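Local coordinates for Myo-inositol phosphohydrolase (Mitsuokella multacida, PDB 4WU3), which probably removes phosphate groups from inositol hexakisphosphate (phytate) as a protein-tyrosine-phosphatase-like enzyme, and binds myo-inositol-(1,3,4,5)-tetrakisphosphate, at residues P39-N44 with V180-V185; A49-R54 with S135-H140; I418-Q423 with L502-I507. The protein carries 2 engineered substitutions. One frame throughout, in Å; residues are numbered along the deposited sequence.

Contact 1: residues P39-N44 with V180-V185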
loop_
_atom_site.group_PDB
_atom_site.type_symbol
_atom_site.label_atom_id
_atom_site.label_comp_id
_atom_site.label_asym_id
_atom_site.label_seq_id
_atom_site.Cartn_x
_atom_site.Cartn_y
_atom_site.Cartn_z
ATOM N N PRO A 39 -12.328 14.464 -28.068
ATOM C CA PRO A 39 -12.264 13.022 -28.281
ATOM C C PRO A 39 -13.088 12.277 -27.249
ATOM O O PRO A 39 -13.456 12.853 -26.235
ATOM C CB PRO A 39 -10.772 12.691 -28.102
ATOM C CG PRO A 39 -10.062 13.998 -27.912
ATOM C CD PRO A 39 -11.095 14.979 -27.454
ATOM N N ALA A 40 -13.359 11.004 -27.508
ATOM C CA ALA A 40 -14.225 10.202 -26.651
ATOM C C ALA A 40 -13.418 9.182 -25.859
ATOM O O ALA A 40 -12.381 8.710 -26.316
ATOM C CB ALA A 40 -15.270 9.489 -27.495
ATOM N N VAL A 41 -13.905 8.835 -24.674
ATOM C CA VAL A 41 -13.272 7.811 -23.863
ATOM C C VAL A 41 -13.385 6.492 -24.614
ATOM O O VAL A 41 -14.437 6.175 -25.145
ATOM C CB VAL A 41 -13.953 7.672 -22.479
ATOM C CG1 VAL A 41 -13.239 6.638 -21.618
ATOM C CG2 VAL A 41 -13.992 9.009 -21.762
ATOM N N VAL A 42 -12.301 5.730 -24.662
ATOM C CA VAL A 42 -12.319 4.408 -25.275
ATOM C C VAL A 42 -12.829 3.364 -24.283
ATOM O O VAL A 42 -12.244 3.181 -23.215
ATOM C CB VAL A 42 -10.906 4.011 -25.730
ATOM C CG1 VAL A 42 -10.902 2.588 -26.289
ATOM C CG2 VAL A 42 -10.392 5.019 -26.745
ATOM N N LYS A 43 -13.898 2.660 -24.639
ATOM C CA LYS A 43 -14.564 1.767 -23.689
ATOM C C LYS A 43 -13.684 0.606 -23.236
ATOM O O LYS A 43 -13.461 0.435 -22.043
ATOM C CB LYS A 43 -15.874 1.237 -24.275
ATOM C CG LYS A 43 -16.947 2.305 -24.415
ATOM C CD LYS A 43 -18.148 1.811 -25.208
ATOM C CE LYS A 43 -19.094 2.958 -25.528
ATOM N NZ LYS A 43 -20.252 2.517 -26.354
ATOM N N ASN A 44 -13.204 -0.203 -24.173
ATOM C CA ASN A 44 -12.362 -1.340 -23.817
ATOM C C ASN A 44 -10.994 -1.206 -24.463
ATOM O O ASN A 44 -10.736 -1.794 -25.511
ATOM C CB ASN A 44 -13.001 -2.665 -24.246
ATOM C CG ASN A 44 -14.136 -3.095 -23.333
ATOM O OD1 ASN A 44 -13.920 -3.433 -22.166
ATOM N ND2 ASN A 44 -15.355 -3.102 -23.867
ATOM N N VAL A 180 -7.279 8.387 -18.446
ATOM C CA VAL A 180 -7.879 7.369 -19.299
ATOM C C VAL A 180 -7.611 7.608 -20.800
ATOM O O VAL A 180 -7.430 8.740 -21.270
ATOM C CB VAL A 180 -9.403 7.238 -19.070
ATOM C CG1 VAL A 180 -9.712 6.877 -17.617
ATOM C CG2 VAL A 180 -10.119 8.511 -19.492
ATOM N N ILE A 181 -7.594 6.501 -21.530
ATOM C CA ILE A 181 -7.327 6.470 -22.960
ATOM C C ILE A 181 -8.472 7.088 -23.766
ATOM O O ILE A 181 -9.644 6.740 -23.561
ATOM C CB ILE A 181 -7.129 5.008 -23.411
ATOM C CG1 ILE A 181 -5.791 4.468 -22.893
ATOM C CG2 ILE A 181 -7.204 4.894 -24.924
ATOM C CD1 ILE A 181 -4.585 5.138 -23.516
ATOM N N LEU A 182 -8.129 7.992 -24.684
ATOM C CA LEU A 182 -9.117 8.628 -25.548
ATOM C C LEU A 182 -8.915 8.212 -27.006
ATOM O O LEU A 182 -7.848 7.720 -27.375
ATOM C CB LEU A 182 -9.023 10.153 -25.432
ATOM C CG LEU A 182 -9.137 10.772 -24.035
ATOM C CD1 LEU A 182 -8.953 12.267 -24.135
ATOM C CD2 LEU A 182 -10.476 10.462 -23.390
ATOM N N SER A 183 -9.937 8.423 -27.835
ATOM C CA SER A 183 -9.897 7.991 -29.237
ATOM C C SER A 183 -8.680 8.540 -29.983
ATOM O O SER A 183 -8.248 9.670 -29.760
ATOM C CB SER A 183 -11.194 8.353 -29.970
ATOM O OG SER A 183 -11.376 9.752 -30.045
ATOM N N PRO A 184 -8.121 7.724 -30.878
ATOM C CA PRO A 184 -6.806 7.976 -31.449
ATOM C C PRO A 184 -6.774 9.017 -32.562
ATOM O O PRO A 184 -7.798 9.319 -33.162
ATOM C CB PRO A 184 -6.404 6.602 -31.999
ATOM C CG PRO A 184 -7.692 5.933 -32.318
ATOM C CD PRO A 184 -8.677 6.427 -31.296
ATOM N N VAL A 185 -5.588 9.564 -32.809
ATOM C CA VAL A 185 -5.327 10.319 -34.022
ATOM C C VAL A 185 -4.119 9.716 -34.697
ATOM O O VAL A 185 -3.380 8.949 -34.086
ATOM C CB VAL A 185 -4.997 11.801 -33.781
ATOM C CG1 VAL A 185 -5.970 12.435 -32.856
ATOM C CG2 VAL A 185 -3.632 11.958 -33.169
HETATM O O HOH W 1 -10.281 4.286 -21.670
#
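Val41 and Leu182 form an isolated beta bridge that fastens the N-terminal loop 39-44 across strand 180-185, one arm of the hairpin made with strand 168-175. The chains do not run on together as a sheet: the directions of their touching parts differ by 112°, and pairing ends after this one step.

Backbone hydrogen bonds frame the bridge. Ser183 N donates to Ala40 O at 2.9 Å, and Val42 N donates almost straight to Ile181 O at 3.0 Å. Ala40 O also receives a CA-H...O contact from Leu182 CA, 3.4 Å away. Leu182 also pairs through its backbone with Arg173, while Ile181 O and Ser183 N bond to the loop.

Water extends the polar link. One molecule donates to Val42 O at 2.7 Å and, over a longer 3.2 Å, to Ile181 O, which thereby accepts from both the water and the Val42 amide.

Apolar contacts fill in around these bonds. Val42 makes the closest of them: its CG2 lies beside its own backbone N, anti to the carbonyl carbon, and from there meets Ile181 CG2 at 3.7 Å while resting against the peptide joining Leu182 to Ser183. Val41 CG2 and Leu182 CD2 touch more loosely, as do the CB atoms of Pro39 and Leu182. Pro39 also touches Arg173 of the partner strand, so it contacts both arms while remaining exposed.

The serine hydroxyl adds a last, weak polar touch. With chi1 at 64°, Ser183 OG stands between its own backbone N and carbonyl carbon and faces the loop, where Ala40 N donates to it over 3.5 Å and Pro39 CB lies 3.6 Å from it.

Contact 2: residues A49-R54 with S135-H140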
loop_
_atom_site.group_PDB
_atom_site.type_symbol
_atom_site.label_atom_id
_atom_site.label_comp_id
_atom_site.label_asym_id
_atom_site.label_seq_id
_atom_site.Cartn_x
_atom_site.Cartn_y
_atom_site.Cartn_z
ATOM N N ALA A 49 -1.603 0.270 -24.088
ATOM C CA ALA A 49 -1.942 1.145 -25.202
ATOM C C ALA A 49 -0.879 2.198 -25.454
ATOM O O ALA A 49 -0.418 2.873 -24.532
ATOM C CB ALA A 49 -3.286 1.797 -24.959
ATOM N N LEU A 50 -0.481 2.337 -26.714
ATOM C CA LEU A 50 0.459 3.380 -27.080
ATOM C C LEU A 50 -0.350 4.641 -27.162
ATOM O O LEU A 50 -1.322 4.691 -27.902
ATOM C CB LEU A 50 1.132 3.082 -28.418
ATOM C CG LEU A 50 2.083 4.151 -28.981
ATOM C CD1 LEU A 50 3.173 4.515 -27.984
ATOM C CD2 LEU A 50 2.714 3.679 -30.282
ATOM N N LYS A 51 0.031 5.658 -26.395
ATOM C CA LYS A 51 -0.715 6.904 -26.406
ATOM C C LYS A 51 0.188 8.123 -26.350
ATOM O O LYS A 51 1.384 8.027 -26.065
ATOM C CB LYS A 51 -1.735 6.941 -25.266
ATOM C CG LYS A 51 -1.133 6.798 -23.882
ATOM C CD LYS A 51 -0.664 8.121 -23.310
ATOM C CE LYS A 51 -0.640 8.034 -21.787
ATOM N NZ LYS A 51 -0.088 9.249 -21.143
ATOM N N ILE A 52 -0.420 9.270 -26.633
ATOM C CA ILE A 52 0.269 10.542 -26.665
ATOM C C ILE A 52 0.405 11.118 -25.252
ATOM O O ILE A 52 -0.578 11.251 -24.534
ATOM C CB ILE A 52 -0.485 11.520 -27.591
ATOM C CG1 ILE A 52 -0.424 11.021 -29.043
ATOM C CG2 ILE A 52 0.078 12.928 -27.496
ATOM C CD1 ILE A 52 -1.335 11.758 -30.003
ATOM N N ASP A 53 1.636 11.431 -24.855
ATOM C CA ASP A 53 1.903 12.056 -23.568
ATOM C C ASP A 53 1.833 13.574 -23.718
ATOM O O ASP A 53 1.117 14.257 -22.978
ATOM C CB ASP A 53 3.308 11.681 -23.064
ATOM C CG ASP A 53 3.445 10.216 -22.666
ATOM O OD1 ASP A 53 2.438 9.569 -22.322
ATOM O OD2 ASP A 53 4.591 9.718 -22.681
ATOM N N ARG A 54 2.611 14.091 -24.674
ATOM C CA ARG A 54 2.686 15.523 -24.950
ATOM C C ARG A 54 2.711 15.798 -26.453
ATOM O O ARG A 54 3.628 15.377 -27.158
ATOM C CB ARG A 54 3.948 16.138 -24.334
ATOM C CG ARG A 54 4.138 15.892 -22.840
ATOM C CD ARG A 54 3.020 16.507 -22.027
ATOM N NE ARG A 54 3.094 17.959 -22.074
ATOM C CZ ARG A 54 2.218 18.773 -21.503
ATOM N NH1 ARG A 54 1.192 18.290 -20.825
ATOM N NH2 ARG A 54 2.381 20.079 -21.601
ATOM N N SER A 135 3.908 7.129 -24.858
ATOM C CA SER A 135 4.253 6.120 -23.863
ATOM C C SER A 135 3.290 4.958 -23.947
ATOM O O SER A 135 2.222 5.081 -24.510
ATOM C CB SER A 135 4.225 6.711 -22.444
ATOM O OG SER A 135 2.899 7.011 -22.040
ATOM N N TRP A 136 3.690 3.832 -23.374
ATOM C CA TRP A 136 2.848 2.660 -23.317
ATOM C C TRP A 136 2.104 2.633 -21.989
ATOM O O TRP A 136 2.698 2.477 -20.913
ATOM C CB TRP A 136 3.680 1.389 -23.544
ATOM C CG TRP A 136 3.997 1.201 -24.978
ATOM C CD1 TRP A 136 3.313 0.431 -25.875
ATOM C CD2 TRP A 136 5.052 1.829 -25.709
ATOM N NE1 TRP A 136 3.892 0.529 -27.117
ATOM C CE2 TRP A 136 4.958 1.386 -27.039
ATOM C CE3 TRP A 136 6.072 2.720 -25.365
ATOM C CZ2 TRP A 136 5.845 1.796 -28.022
ATOM C CZ3 TRP A 136 6.945 3.130 -26.342
ATOM C CH2 TRP A 136 6.830 2.665 -27.658
ATOM N N PHE A 137 0.790 2.798 -22.083
ATOM C CA PHE A 137 -0.043 2.942 -20.903
ATOM C C PHE A 137 -0.889 1.703 -20.605
ATOM O O PHE A 137 -1.596 1.192 -21.467
ATOM C CB PHE A 137 -0.955 4.157 -21.074
ATOM C CG PHE A 137 -1.862 4.398 -19.909
ATOM C CD1 PHE A 137 -1.462 5.175 -18.852
ATOM C CD2 PHE A 137 -3.119 3.842 -19.880
ATOM C CE1 PHE A 137 -2.308 5.392 -17.776
ATOM C CE2 PHE A 137 -3.963 4.056 -18.814
ATOM C CZ PHE A 137 -3.558 4.825 -17.758
ATOM N N ALA A 138 -0.793 1.230 -19.370
ATOM C CA ALA A 138 -1.734 0.262 -18.815
ATOM C C ALA A 138 -2.484 0.924 -17.650
ATOM O O ALA A 138 -2.103 2.008 -17.197
ATOM C CB ALA A 138 -0.993 -0.976 -18.325
ATOM N N ASN A 139 -3.530 0.271 -17.151
ATOM C CA ASN A 139 -4.300 0.821 -16.033
ATOM C C ASN A 139 -3.401 1.261 -14.888
ATOM O O ASN A 139 -2.435 0.581 -14.564
ATOM C CB ASN A 139 -5.321 -0.194 -15.514
ATOM C CG ASN A 139 -6.459 -0.429 -16.491
ATOM O OD1 ASN A 139 -6.851 0.467 -17.251
ATOM N ND2 ASN A 139 -6.995 -1.650 -16.481
ATOM N N HIS A 140 -3.741 2.397 -14.279
ATOM C CA HIS A 140 -2.944 3.005 -13.208
ATOM C C HIS A 140 -1.535 3.376 -13.648
ATOM O O HIS A 140 -0.686 3.602 -12.795
ATOM C CB HIS A 140 -2.798 2.071 -12.006
ATOM C CG HIS A 140 -4.088 1.694 -11.357
ATOM N ND1 HIS A 140 -4.797 2.561 -10.555
ATOM C CD2 HIS A 140 -4.769 0.523 -11.343
ATOM C CE1 HIS A 140 -5.878 1.951 -10.102
ATOM N NE2 HIS A 140 -5.888 0.715 -10.570
#
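Ala49 to Lys51 of strand 49-54 pair with Ser135 to Phe137 of strand 132-137 in an antiparallel sheet, hydrogen-bonded at Ala49–Phe137 and Lys51–Ser135 and non-hydrogen-bonded at Leu50–Trp136, the directions of the short strand segments differing by 127°. The two bonds of the Ala49–Phe137 pair are nearly straight, with Phe137 N 2.7 Å from Ala49 O.

Leu50 and Trp136 lie side by side on one face of the sheet. With Leu50 CG anti to the backbone N (chi1 176°) and chi2 at 55°, CD1 stands over the face of the indole: the methyl is 3.8 Å from the centroid of the six-membered ring, a CH-pi contact.

The other face carries a charged cluster. Asp53 OD1 accepts from Ser135 OG at 2.6 Å through its syn lone pair, and Lys51 NZ forms a salt bridge with the same oxygen at 2.8 Å, nearly in line with its C-O bond. Lys51 CG lies 3.9 Å from Phe137 CB, and the bend at chi2 directs the rest of the chain to Asp53. Asp53 OD2 is taken by Arg122, so both carboxylate oxygens are held.

Asp53 and Arg54 both face Ala133 in a classic beta bulge, where the strand turns its corner. Strand 168-175 lines the pair as well: the Tyr172 backbone bonds to that of Leu50 and Ile52, Phe174 meets Phe137 edge-to-face and Lys51 by cation-pi, and beyond the bulge Arg54 reaches Glu101 of helix 99-108.

Contact 3: residues I418-Q423 with L502-I507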
loop_
_atom_site.group_PDB
_atom_site.type_symbol
_atom_site.label_atom_id
_atom_site.label_comp_id
_atom_site.label_asym_id
_atom_site.label_seq_id
_atom_site.Cartn_x
_atom_site.Cartn_y
_atom_site.Cartn_z
ATOM N N ILE A 418 35.208 -29.432 -19.982
ATOM C CA ILE A 418 33.938 -29.289 -19.284
ATOM C C ILE A 418 33.711 -27.788 -19.094
ATOM O O ILE A 418 34.518 -27.106 -18.451
ATOM C CB ILE A 418 33.958 -30.002 -17.914
ATOM C CG1 ILE A 418 34.151 -31.520 -18.089
ATOM C CG2 ILE A 418 32.695 -29.703 -17.127
ATOM C CD1 ILE A 418 33.135 -32.206 -18.984
ATOM N N MET A 419 32.638 -27.283 -19.696
ATOM C CA MET A 419 32.291 -25.874 -19.606
ATOM C C MET A 419 31.189 -25.695 -18.564
ATOM O O MET A 419 30.008 -25.894 -18.845
ATOM C CB MET A 419 31.832 -25.341 -20.965
ATOM C CG MET A 419 32.788 -25.615 -22.123
ATOM S SD MET A 419 34.391 -24.786 -21.989
ATOM C CE MET A 419 33.931 -23.057 -22.120
ATOM N N ASP A 420 31.593 -25.348 -17.348
ATOM C CA ASP A 420 30.666 -25.175 -16.240
ATOM C C ASP A 420 30.098 -23.761 -16.327
ATOM O O ASP A 420 30.826 -22.788 -16.165
ATOM C CB ASP A 420 31.414 -25.412 -14.928
ATOM C CG ASP A 420 30.595 -25.074 -13.689
ATOM O OD1 ASP A 420 29.372 -24.858 -13.788
ATOM O OD2 ASP A 420 31.198 -25.017 -12.596
ATOM N N LEU A 421 28.799 -23.648 -16.586
ATOM C CA LEU A 421 28.183 -22.356 -16.838
ATOM C C LEU A 421 27.450 -21.785 -15.631
ATOM O O LEU A 421 26.633 -20.886 -15.780
ATOM C CB LEU A 421 27.183 -22.482 -17.982
ATOM C CG LEU A 421 27.709 -23.052 -19.300
ATOM C CD1 LEU A 421 26.554 -23.410 -20.217
ATOM C CD2 LEU A 421 28.648 -22.052 -19.962
ATOM N N ARG A 422 27.744 -22.285 -14.439
ATOM C CA ARG A 422 26.943 -21.963 -13.259
ATOM C C ARG A 422 27.468 -20.798 -12.414
ATOM O O ARG A 422 28.564 -20.872 -11.849
ATOM C CB ARG A 422 26.841 -23.197 -12.380
ATOM C CG ARG A 422 26.256 -24.407 -13.083
ATOM C CD ARG A 422 26.112 -25.552 -12.098
ATOM N NE ARG A 422 25.051 -25.309 -11.127
ATOM C CZ ARG A 422 24.701 -26.167 -10.177
ATOM N NH1 ARG A 422 25.335 -27.332 -10.054
ATOM N NH2 ARG A 422 23.710 -25.865 -9.350
ATOM N N GLN A 423 26.673 -19.735 -12.303
ATOM C CA GLN A 423 27.059 -18.614 -11.446
ATOM C C GLN A 423 26.955 -19.014 -9.984
ATOM O O GLN A 423 27.778 -18.623 -9.158
ATOM C CB GLN A 423 26.185 -17.385 -11.680
ATOM C CG GLN A 423 26.627 -16.220 -10.802
ATOM C CD GLN A 423 25.800 -14.964 -10.979
ATOM O OE1 GLN A 423 24.569 -14.978 -10.835
ATOM N NE2 GLN A 423 26.479 -13.852 -11.257
ATOM N N LEU A 502 40.411 -34.361 -17.572
ATOM C CA LEU A 502 39.746 -33.425 -18.470
ATOM C C LEU A 502 40.091 -31.997 -18.095
ATOM O O LEU A 502 40.533 -31.734 -16.985
ATOM C CB LEU A 502 38.229 -33.613 -18.420
ATOM C CG LEU A 502 37.705 -35.019 -18.690
ATOM C CD1 LEU A 502 36.216 -35.089 -18.394
ATOM C CD2 LEU A 502 37.979 -35.433 -20.123
ATOM N N HIS A 503 39.886 -31.079 -19.026
ATOM C CA HIS A 503 40.082 -29.664 -18.750
ATOM C C HIS A 503 38.810 -29.023 -18.232
ATOM O O HIS A 503 37.716 -29.554 -18.402
ATOM C CB HIS A 503 40.527 -28.941 -20.013
ATOM C CG HIS A 503 41.765 -29.510 -20.621
ATOM N ND1 HIS A 503 41.761 -30.630 -21.419
ATOM C CD2 HIS A 503 43.050 -29.111 -20.546
ATOM C CE1 HIS A 503 42.994 -30.899 -21.809
ATOM N NE2 HIS A 503 43.795 -29.991 -21.294
ATOM N N TYR A 504 38.957 -27.860 -17.620
ATOM C CA TYR A 504 37.831 -27.211 -16.990
ATOM C C TYR A 504 37.821 -25.730 -17.297
ATOM O O TYR A 504 38.851 -25.082 -17.271
ATOM C CB TYR A 504 37.886 -27.430 -15.480
ATOM C CG TYR A 504 36.785 -26.757 -14.685
ATOM C CD1 TYR A 504 35.540 -27.366 -14.529
ATOM C CD2 TYR A 504 36.997 -25.533 -14.067
ATOM C CE1 TYR A 504 34.533 -26.763 -13.796
ATOM C CE2 TYR A 504 36.009 -24.924 -13.326
ATOM C CZ TYR A 504 34.777 -25.542 -13.188
ATOM O OH TYR A 504 33.778 -24.936 -12.449
ATOM N N TYR A 505 36.646 -25.200 -17.602
ATOM C CA TYR A 505 36.487 -23.768 -17.750
ATOM C C TYR A 505 35.145 -23.342 -17.150
ATOM O O TYR A 505 34.138 -24.029 -17.292
ATOM C CB TYR A 505 36.618 -23.331 -19.220
ATOM C CG TYR A 505 36.828 -21.841 -19.357
ATOM C CD1 TYR A 505 38.103 -21.294 -19.366
ATOM C CD2 TYR A 505 35.748 -20.974 -19.436
ATOM C CE1 TYR A 505 38.296 -19.924 -19.454
ATOM C CE2 TYR A 505 35.927 -19.606 -19.524
ATOM C CZ TYR A 505 37.201 -19.082 -19.530
ATOM O OH TYR A 505 37.364 -17.714 -19.604
ATOM N N ARG A 506 35.155 -22.205 -16.468
ATOM C CA ARG A 506 34.004 -21.721 -15.737
ATOM C C ARG A 506 33.493 -20.395 -16.289
ATOM O O ARG A 506 34.245 -19.435 -16.384
ATOM C CB ARG A 506 34.398 -21.522 -14.270
ATOM C CG ARG A 506 33.265 -21.031 -13.380
ATOM C CD ARG A 506 32.244 -22.123 -13.163
ATOM N NE ARG A 506 31.298 -21.781 -12.110
ATOM C CZ ARG A 506 31.472 -22.045 -10.818
ATOM N NH1 ARG A 506 32.569 -22.651 -10.395
ATOM N NH2 ARG A 506 30.541 -21.696 -9.945
ATOM N N ILE A 507 32.216 -20.344 -16.656
ATOM C CA ILE A 507 31.553 -19.069 -16.912
ATOM C C ILE A 507 30.416 -18.934 -15.898
ATOM O O ILE A 507 29.571 -19.829 -15.763
ATOM C CB ILE A 507 31.025 -18.963 -18.365
ATOM C CG1 ILE A 507 32.190 -19.079 -19.348
ATOM C CG2 ILE A 507 30.311 -17.636 -18.579
ATOM C CD1 ILE A 507 31.777 -19.237 -20.792
#
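Asp420 and Arg506 sit on adjacent parallel strands at one margin of a phosphatase central sheet, where strand 416-422 runs toward the inositol phosphate pocket. The pairing is regular: Ile418 N donates to His503 O, Tyr505 N to Ile418 O, Asp420 N to Tyr505 O and Ile507 N to Asp420 O.

On one face, Asp420 OD2 accepts the Tyr504 hydroxyl at 2.6 Å through its anti lone pair, and His426 NE2 bonds to it as well. The same oxygen lies over a face of the Arg506 guanidinium, 3.3 Å from NE; this salt bridge is one of charge alone, for no N-H points at it. In the guanidinium plane, Arg506 NE and NH2 each donate to Arg422 O at 2.9 Å, a side-on grip reached with the chain bent at chi2 (71°), while NH1 forms a salt bridge with Glu456. Asp420 OD1, met from above the carboxylate plane, receives Arg422 N at 3.1 Å and closes an Asx turn. A leucine in place of Arg506 would probably leave Arg422 O without its two guanidinium donors and Asp420 and Glu456 without this positive charge beside them.

On the opposite face Met419 SD packs 3.8 Å from Tyr505 CB.

Arg422, salt-bridged to Glu395 among others, packs on Gln541 of the ligand pocket. Parallel strands whose C-terminal ends border the phosphate-binding loop are typical of the protein tyrosine phosphatase fold.

In the fold
Contacts 1 and 2 are neighbours, their centres 11 Å apart, and contact 2 falls within the span of chain that contact 1 brings together. Ile181 joins them: its CD1 packs 3.8 Å from Lys51 CB and 3.9 Å from Ala49 CB. Val185 CG2 adds a touch on Ile52 CD1. Contact 3 follows later in the chain, on the other side of its centre, about 55 Å from contact 1 and 45 Å from contact 2 between centres. None of the three touches a bound inositol tetrakisphosphate directly: the side chain of Arg422 comes to about 6 Å from one, those of Val180 and Phe137 to about 8 and 10 Å.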